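Sugar phosphate isomerase/epimerase (Parabacteroides distasonis, PDB 3OBE) is probably an isomerase or epimerase acting on sugar-type substrates, built on a xylose isomerase-like TIM barrel. Local coordinates at residues A[95-99]-A[132-136]; A[148-153]-A[203-209]. All coordinates share one frame; numbering follows the deposited sequence.

Interaction 1 (A[95-99]-A[132-136]). With EOH (ethanol), chain H.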
ATOM      1  N   SER A  95      -1.127  -4.068   5.580  1.00 13.11           N
ATOM      2  CA  SER A  95      -1.593  -3.123   6.555  1.00 13.82           C
ATOM      3  C   SER A  95      -0.780  -1.856   6.430  1.00 13.77           C
ATOM      4  O   SER A  95       0.430  -1.910   6.308  1.00 14.89           O
ATOM      5  CB  SER A  95      -1.435  -3.733   7.948  1.00 15.33           C
ATOM      6  OG  SER A  95      -1.723  -2.772   8.949  1.00 16.76           O
ATOM      7  N   HIS A  96      -1.473  -0.733   6.402  1.00 13.09           N
ATOM      8  CA  HIS A  96      -0.838   0.589   6.431  1.00 12.88           C
ATOM      9  C   HIS A  96      -0.757   1.107   7.873  1.00 13.31           C
ATOM     10  O   HIS A  96      -1.804   1.184   8.589  1.00 13.73           O
ATOM     11  CB  HIS A  96      -1.687   1.578   5.640  1.00 11.78           C
ATOM     12  CG  HIS A  96      -1.361   1.632   4.183  1.00 11.90           C
ATOM     13  ND1 HIS A  96      -1.721   2.695   3.400  1.00 12.24           N
ATOM     14  CD2 HIS A  96      -0.649   0.793   3.384  1.00 14.99           C
ATOM     15  CE1 HIS A  96      -1.320   2.480   2.164  1.00 12.84           C
ATOM     16  NE2 HIS A  96      -0.617   1.368   2.132  1.00 13.21           N
ATOM     17  N   LEU A  97       0.447   1.498   8.311  1.00 13.67           N
ATOM     18  CA  LEU A  97       0.638   2.051   9.638  1.00 13.91           C
ATOM     19  C   LEU A  97       1.807   3.000   9.643  1.00 13.42           C
ATOM     20  O   LEU A  97       2.808   2.816   8.933  1.00 12.78           O
ATOM     21  CB  LEU A  97       0.835   0.947  10.697  1.00 14.85           C
ATOM     22  CG  LEU A  97       2.083   0.059  10.614  1.00 16.22           C
ATOM     23  CD1 LEU A  97       2.152  -0.850  11.875  1.00 16.22           C
ATOM     24  CD2 LEU A  97       2.123  -0.803   9.372  1.00 18.17           C
ATOM     25  N   THR A  98       1.686   4.007  10.499  1.00 14.12           N
ATOM     26  CA  THR A  98       2.691   5.057  10.641  1.00 15.26           C
ATOM     27  C   THR A  98       2.935   5.287  12.136  1.00 16.09           C
ATOM     28  O   THR A  98       1.972   5.407  12.900  1.00 16.54           O
ATOM     29  CB  THR A  98       2.140   6.374  10.042  1.00 15.08           C
ATOM     30  OG1 THR A  98       1.805   6.172   8.646  1.00 15.76           O
ATOM     31  CG2 THR A  98       3.099   7.580  10.264  1.00 16.34           C
ATOM     32  N   PRO A  99       4.220   5.327  12.585  1.00 16.18           N
ATOM     33  CA  PRO A  99       4.440   5.668  13.982  1.00 17.59           C
ATOM     34  C   PRO A  99       3.859   7.022  14.391  1.00 18.02           C
ATOM     35  O   PRO A  99       3.827   7.937  13.595  1.00 16.24           O
ATOM     36  CB  PRO A  99       5.980   5.701  14.089  1.00 18.43           C
ATOM     37  CG  PRO A  99       6.471   4.876  12.909  1.00 17.17           C
ATOM     38  CD  PRO A  99       5.485   5.174  11.863  1.00 16.87           C
ATOM     39  N   VAL A 132       3.246  -1.737   5.748  1.00 12.12           N
ATOM     40  CA  VAL A 132       3.643  -0.646   4.871  1.00 10.87           C
ATOM     41  C   VAL A 132       3.398   0.688   5.563  1.00 11.35           C
ATOM     42  O   VAL A 132       2.293   0.924   6.088  1.00 12.67           O
ATOM     43  CB  VAL A 132       2.842  -0.707   3.575  1.00 11.96           C
ATOM     44  CG1 VAL A 132       3.034   0.598   2.654  1.00 11.36           C
ATOM     45  CG2 VAL A 132       3.247  -1.964   2.824  1.00 12.42           C
ATOM     46  N   GLN A 133       4.413   1.548   5.551  1.00 11.04           N
ATOM     47  CA  GLN A 133       4.279   2.918   5.973  1.00 11.13           C
ATOM     48  C   GLN A 133       3.910   3.791   4.796  1.00 12.34           C
ATOM     49  O   GLN A 133       4.651   3.823   3.829  1.00 12.11           O
ATOM     50  CB  GLN A 133       5.550   3.452   6.613  1.00 12.46           C
ATOM     51  CG  GLN A 133       5.417   4.938   7.066  1.00 11.08           C
ATOM     52  CD  GLN A 133       6.480   5.382   8.024  1.00 14.64           C
ATOM     53  OE1 GLN A 133       6.999   4.591   8.812  1.00 13.24           O
ATOM     54  NE2 GLN A 133       6.808   6.680   7.996  1.00 12.07           N
ATOM     55  N   PRO A 134       2.795   4.552   4.913  1.00 12.83           N
ATOM     56  CA  PRO A 134       2.343   5.355   3.753  1.00 12.64           C
ATOM     57  C   PRO A 134       2.499   6.852   3.971  1.00 12.59           C
ATOM     58  O   PRO A 134       1.838   7.661   3.312  1.00 13.55           O
ATOM     59  CB  PRO A 134       0.858   4.984   3.694  1.00 12.60           C
ATOM     60  CG  PRO A 134       0.469   4.937   5.149  1.00 13.74           C
ATOM     61  CD  PRO A 134       1.680   4.275   5.846  1.00 13.39           C
ATOM     62  N   SER A 135       3.371   7.224   4.882  1.00 11.76           N
ATOM     63  CA  SER A 135       3.459   8.610   5.384  1.00 12.37           C
ATOM     64  C   SER A 135       4.904   9.083   5.277  1.00 12.31           C
ATOM     65  O   SER A 135       5.825   8.470   5.824  1.00 12.54           O
ATOM     66  CB  SER A 135       3.021   8.639   6.828  1.00 13.40           C
ATOM     67  OG  SER A 135       1.685   8.206   6.933  1.00 14.95           O
ATOM     68  N   LEU A 136       5.076  10.165   4.531  1.00 12.61           N
ATOM     69  CA  LEU A 136       6.374  10.791   4.266  1.00 12.56           C
ATOM     70  C   LEU A 136       6.823  11.665   5.410  1.00 12.36           C
ATOM     71  O   LEU A 136       6.114  12.612   5.763  1.00 13.59           O
ATOM     72  CB  LEU A 136       6.259  11.674   3.000  1.00 12.97           C
ATOM     73  CG  LEU A 136       7.536  12.374   2.473  1.00 13.83           C
ATOM     74  CD1 LEU A 136       8.671  11.424   2.144  1.00 13.62           C
ATOM     75  CD2 LEU A 136       7.148  13.126   1.191  1.00 12.37           C
TER
HETATM   76  C1  EOH H 407      -4.459   4.263   4.980  0.50 19.10           C
HETATM   77  C2  EOH H 407      -4.901   5.269   6.053  0.50 17.55           C
HETATM   78  O   EOH H 407      -3.087   4.441   4.600  0.50 18.31           O

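Interaction 2 (A[148-153]-A[203-209])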
ATOM      1  N   VAL A 148      16.029   8.894   7.517  1.00 14.89           N
ATOM      2  CA  VAL A 148      14.776   8.210   7.339  1.00 13.52           C
ATOM      3  C   VAL A 148      15.005   6.817   6.757  1.00 14.23           C
ATOM      4  O   VAL A 148      14.421   5.842   7.233  1.00 14.47           O
ATOM      5  CB  VAL A 148      13.739   9.047   6.493  1.00 12.97           C
ATOM      6  CG1 VAL A 148      12.541   8.159   6.067  1.00 12.19           C
ATOM      7  CG2 VAL A 148      13.249  10.223   7.308  1.00 14.18           C
ATOM      8  N   SER A 149      15.861   6.716   5.747  1.00 14.97           N
ATOM      9  CA  SER A 149      16.136   5.411   5.150  1.00 14.08           C
ATOM     10  C   SER A 149      16.725   4.429   6.173  1.00 15.35           C
ATOM     11  O   SER A 149      16.398   3.239   6.134  1.00 14.81           O
ATOM     12  CB  SER A 149      17.055   5.517   3.942  1.00 14.94           C
ATOM     13  OG  SER A 149      16.473   6.349   2.962  1.00 15.84           O
ATOM     14  N   GLU A 150      17.590   4.917   7.063  1.00 15.14           N
ATOM     15  CA  GLU A 150      18.193   4.073   8.087  1.00 17.04           C
ATOM     16  C   GLU A 150      17.149   3.523   9.043  1.00 16.52           C
ATOM     17  O   GLU A 150      17.216   2.367   9.435  1.00 16.94           O
ATOM     18  CB  GLU A 150      19.234   4.832   8.884  1.00 17.07           C
ATOM     19  CG  GLU A 150      20.430   5.191   8.044  1.00 21.04           C
ATOM     20  CD  GLU A 150      21.460   6.007   8.749  1.00 25.12           C
ATOM     21  OE1 GLU A 150      21.443   6.088  10.002  1.00 26.73           O
ATOM     22  OE2 GLU A 150      22.345   6.538   7.999  1.00 27.77           O
ATOM     23  N   ILE A 151      16.179   4.352   9.402  1.00 15.86           N
ATOM     24  CA  ILE A 151      15.053   3.961  10.249  1.00 15.89           C
ATOM     25  C   ILE A 151      14.154   2.928   9.527  1.00 15.42           C
ATOM     26  O   ILE A 151      13.739   1.940  10.122  1.00 14.93           O
ATOM     27  CB  ILE A 151      14.225   5.192  10.641  1.00 15.65           C
ATOM     28  CG1 ILE A 151      15.044   6.039  11.641  1.00 17.18           C
ATOM     29  CG2 ILE A 151      12.877   4.740  11.214  1.00 16.22           C
ATOM     30  CD1 ILE A 151      14.565   7.499  11.895  1.00 17.21           C
ATOM     31  N   PHE A 152      13.893   3.149   8.255  1.00 14.66           N
ATOM     32  CA  PHE A 152      13.158   2.166   7.413  1.00 14.28           C
ATOM     33  C   PHE A 152      13.867   0.816   7.337  1.00 14.77           C
ATOM     34  O   PHE A 152      13.227  -0.199   7.480  1.00 15.08           O
ATOM     35  CB  PHE A 152      12.923   2.721   6.014  1.00 13.52           C
ATOM     36  CG  PHE A 152      11.918   3.861   5.926  1.00 12.69           C
ATOM     37  CD1 PHE A 152      11.153   4.281   6.995  1.00 13.71           C
ATOM     38  CD2 PHE A 152      11.744   4.475   4.713  1.00 14.13           C
ATOM     39  CE1 PHE A 152      10.209   5.284   6.823  1.00 13.69           C
ATOM     40  CE2 PHE A 152      10.810   5.442   4.522  1.00 13.34           C
ATOM     41  CZ  PHE A 152      10.053   5.861   5.587  1.00 13.49           C
ATOM     42  N   ASN A 153      15.195   0.816   7.127  1.00 15.70           N
ATOM     43  CA  ASN A 153      16.000  -0.401   7.183  1.00 16.14           C
ATOM     44  C   ASN A 153      15.810  -1.163   8.492  1.00 15.73           C
ATOM     45  O   ASN A 153      15.552  -2.358   8.480  1.00 16.03           O
ATOM     46  CB  ASN A 153      17.459  -0.107   6.951  1.00 16.32           C
ATOM     47  CG  ASN A 153      17.816   0.031   5.495  1.00 17.98           C
ATOM     48  OD1 ASN A 153      17.130  -0.444   4.612  1.00 17.73           O
ATOM     49  ND2 ASN A 153      18.953   0.689   5.242  1.00 21.93           N
ATOM     50  N   LEU A 203      16.221   8.688  -3.432  1.00 14.77           N
ATOM     51  CA  LEU A 203      17.034   8.621  -2.267  1.00 14.10           C
ATOM     52  C   LEU A 203      16.617   7.461  -1.337  1.00 14.53           C
ATOM     53  O   LEU A 203      17.482   6.776  -0.788  1.00 14.44           O
ATOM     54  CB  LEU A 203      17.025   9.951  -1.515  1.00 12.94           C
ATOM     55  CG  LEU A 203      17.719  11.083  -2.245  1.00 12.60           C
ATOM     56  CD1 LEU A 203      17.283  12.422  -1.556  1.00 15.02           C
ATOM     57  CD2 LEU A 203      19.254  10.851  -2.263  1.00 17.07           C
ATOM     58  N   PHE A 204      15.320   7.257  -1.159  1.00 13.60           N
ATOM     59  CA  PHE A 204      14.847   6.156  -0.333  1.00 13.60           C
ATOM     60  C   PHE A 204      15.235   4.818  -0.956  1.00 14.27           C
ATOM     61  O   PHE A 204      15.736   3.924  -0.262  1.00 14.64           O
ATOM     62  CB  PHE A 204      13.330   6.159  -0.136  1.00 13.33           C
ATOM     63  CG  PHE A 204      12.778   7.233   0.735  1.00 14.56           C
ATOM     64  CD1 PHE A 204      13.545   8.016   1.581  1.00 14.18           C
ATOM     65  CD2 PHE A 204      11.435   7.472   0.692  1.00 14.94           C
ATOM     66  CE1 PHE A 204      12.949   8.988   2.390  1.00 15.09           C
ATOM     67  CE2 PHE A 204      10.851   8.408   1.482  1.00 13.28           C
ATOM     68  CZ  PHE A 204      11.592   9.192   2.325  1.00 13.12           C
ATOM     69  N   LEU A 205      15.059   4.680  -2.251  1.00 14.44           N
ATOM     70  CA  LEU A 205      15.517   3.468  -2.941  1.00 14.65           C
ATOM     71  C   LEU A 205      16.992   3.181  -2.760  1.00 16.27           C
ATOM     72  O   LEU A 205      17.400   2.043  -2.440  1.00 16.22           O
ATOM     73  CB  LEU A 205      15.148   3.559  -4.428  1.00 14.03           C
ATOM     74  CG  LEU A 205      13.641   3.427  -4.698  1.00 13.66           C
ATOM     75  CD1 LEU A 205      13.229   4.161  -5.988  1.00 13.89           C
ATOM     76  CD2 LEU A 205      13.198   1.957  -4.818  1.00 14.12           C
ATOM     77  N   LYS A 206      17.793   4.192  -3.021  1.00 17.05           N
ATOM     78  CA  LYS A 206      19.251   4.018  -3.003  1.00 18.30           C
ATOM     79  C   LYS A 206      19.824   3.834  -1.629  1.00 19.13           C
ATOM     80  O   LYS A 206      20.914   3.241  -1.479  1.00 19.71           O
ATOM     81  CB  LYS A 206      19.955   5.145  -3.721  1.00 20.55           C
ATOM     82  CG  LYS A 206      19.429   5.281  -5.145  1.00 27.19           C
ATOM     83  CD  LYS A 206      20.360   4.983  -6.219  1.00 35.52           C
ATOM     84  CE  LYS A 206      19.952   5.738  -7.471  1.00 38.01           C
ATOM     85  NZ  LYS A 206      20.818   5.409  -8.612  1.00 44.23           N
ATOM     86  N   ASN A 207      19.107   4.283  -0.601  1.00 16.99           N
ATOM     87  CA  ASN A 207      19.614   4.202   0.762  1.00 17.58           C
ATOM     88  C   ASN A 207      18.933   3.141   1.636  1.00 17.74           C
ATOM     89  O   ASN A 207      19.200   3.071   2.824  1.00 18.35           O
ATOM     90  CB  ASN A 207      19.544   5.587   1.427  1.00 17.34           C
ATOM     91  CG  ASN A 207      20.585   6.521   0.844  1.00 18.09           C
ATOM     92  OD1 ASN A 207      21.771   6.354   1.101  1.00 18.61           O
ATOM     93  ND2 ASN A 207      20.158   7.458   0.003  1.00 18.45           N
ATOM     94  N   THR A 208      18.099   2.300   1.022  1.00 18.23           N
ATOM     95  CA  THR A 208      17.488   1.154   1.722  1.00 17.30           C
ATOM     96  C   THR A 208      17.950  -0.153   1.094  1.00 18.26           C
ATOM     97  O   THR A 208      18.296  -0.208  -0.073  1.00 18.06           O
ATOM     98  CB  THR A 208      15.948   1.194   1.747  1.00 16.99           C
ATOM     99  OG1 THR A 208      15.413   1.319   0.431  1.00 14.94           O
ATOM    100  CG2 THR A 208      15.465   2.389   2.565  1.00 14.73           C
ATOM    101  N   ASP A 209      18.019  -1.163   1.937  1.00 17.55           N
ATOM    102  CA  ASP A 209      18.469  -2.497   1.544  1.00 19.09           C
ATOM    103  C   ASP A 209      17.329  -3.261   0.941  1.00 17.59           C
ATOM    104  O   ASP A 209      16.307  -3.439   1.630  1.00 17.99           O
ATOM    105  CB  ASP A 209      18.910  -3.214   2.822  1.00 20.06           C
ATOM    106  CG  ASP A 209      19.549  -4.563   2.584  1.00 25.52           C
ATOM    107  OD1 ASP A 209      19.277  -5.278   1.581  1.00 30.13           O
ATOM    108  OD2 ASP A 209      20.329  -4.957   3.495  1.00 29.75           O
TER

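Interaction 1 (A[95-99]-A[132-136])
Val132 N donates to Ser95 O over 2.9 Å, and Leu97 N returns a bond of 2.9 Å to Val132 O, so the backbones are bridged once, at His96 and Val132. This joins the ends of parallel strands 91-95 and 130-133, closing the xylose isomerase-like TIM barrel between them. Past the bridge the pairing continues as a CA-H...O contact from Gln133 CA to Leu97 O.

The side chains of His96 and Val132 run side by side, pointing the same way. Pro134, a compact ring with no N-H to satisfy, suits the strand's end: its CB lies over one face of the imidazole, 3.8 Å from the ring centroid, a CH-pi contact. NE2 of His96 bonds Glu216, and an ethanol oxygen lies in the ring plane beside ND1, so unusually close that the bond's strength is doubtful. With an alanine in place of His96, Glu216 would probably lose this partner and Pro134 CB the ring face it packs on. A phosphate ion bound near the imidazole, like the ethanol probably from the crystallisation liquor, is consistent with a pocket at this place.

Gln133, extended with CG anti to its N (chi1 180°), sets OE1 3.5 Å from Pro99 CD, while NE2 bonds Ser135 O and Tyr104. Farther along, two small hydroxyl side chains meet directly, Thr98 OG1 and Ser135 OG sharing a hydrogen bond of 2.7 Å.

Interaction 2 (A[148-153]-A[203-209])
Phe152 turns the edge of its ring onto the face of Phe204, an edge-to-face (T-shaped) pair with centroids 5.5 Å apart and planes at 67°. Phe152 CE2 stands over the centre of the Phe204 ring, where a weakly positive C-H can meet the pi cloud. Phe204 CG lies anti to its carbonyl carbon, which swings the ring off its helix toward 148-153. There Val148 CG1 reaches Phe204 CE1 at 3.8 Å, and the same methyl lies over the rim of one Phe152 face. A branched aliphatic side chain thus fills the angle between the two aromatics, and Tyr168 meets both rings from the barrel strand 165-169.

Helices 142-160 and 200-207 belong to the outer layer of the TIM barrel, and the segments here cross at -53° with axes 9.3 Å apart. A small serine suits the place where the chains come close: Ser149 CB packs 3.4 Å from Asn207 O, and its OG, bonded to Ala145 O of its own helix, lies beside Asn207 CB.

Toward the end of 203-209, polar side chains fasten the chain. Thr208 holds OG1 between its backbone N and carbonyl carbon (chi1 54°), the rotamer that lets it bond Phe204 O; Arg239 is a second partner. The methyl CG2 of Thr208 is thereby left to pack on Ser149 CB. Asn207 ND2 and N reach Leu203 O from opposite faces of the carbonyl plane. Asn153 suits its place because its amide can both accept and donate: ND2 makes a weak bond to Asn207 O, while OD1 accepts from Asp209 N at 2.9 Å, an almost straight bond.

How the interactions relate
The centres of interactions 1 and 2 lie about 15 Å apart, and the two come in series along the chain: 95-99 with 132-136 closes before 148-153 meets 203-209. Helix 142-160 is the next element after strand 130-133, joined to it by a loop, so one beta-alpha step of the barrel serves both, interaction 1 at the strand's end and interaction 2 in the outer helical layer, about 17 Å from the chain centre. They also touch: Leu136 CD1 packs 3.7 Å from Phe204 CZ, and Gln133 OE1 lies 3.8 Å from Phe152 CE1. These two touches link the strand end beside the probable pocket to the outer helices.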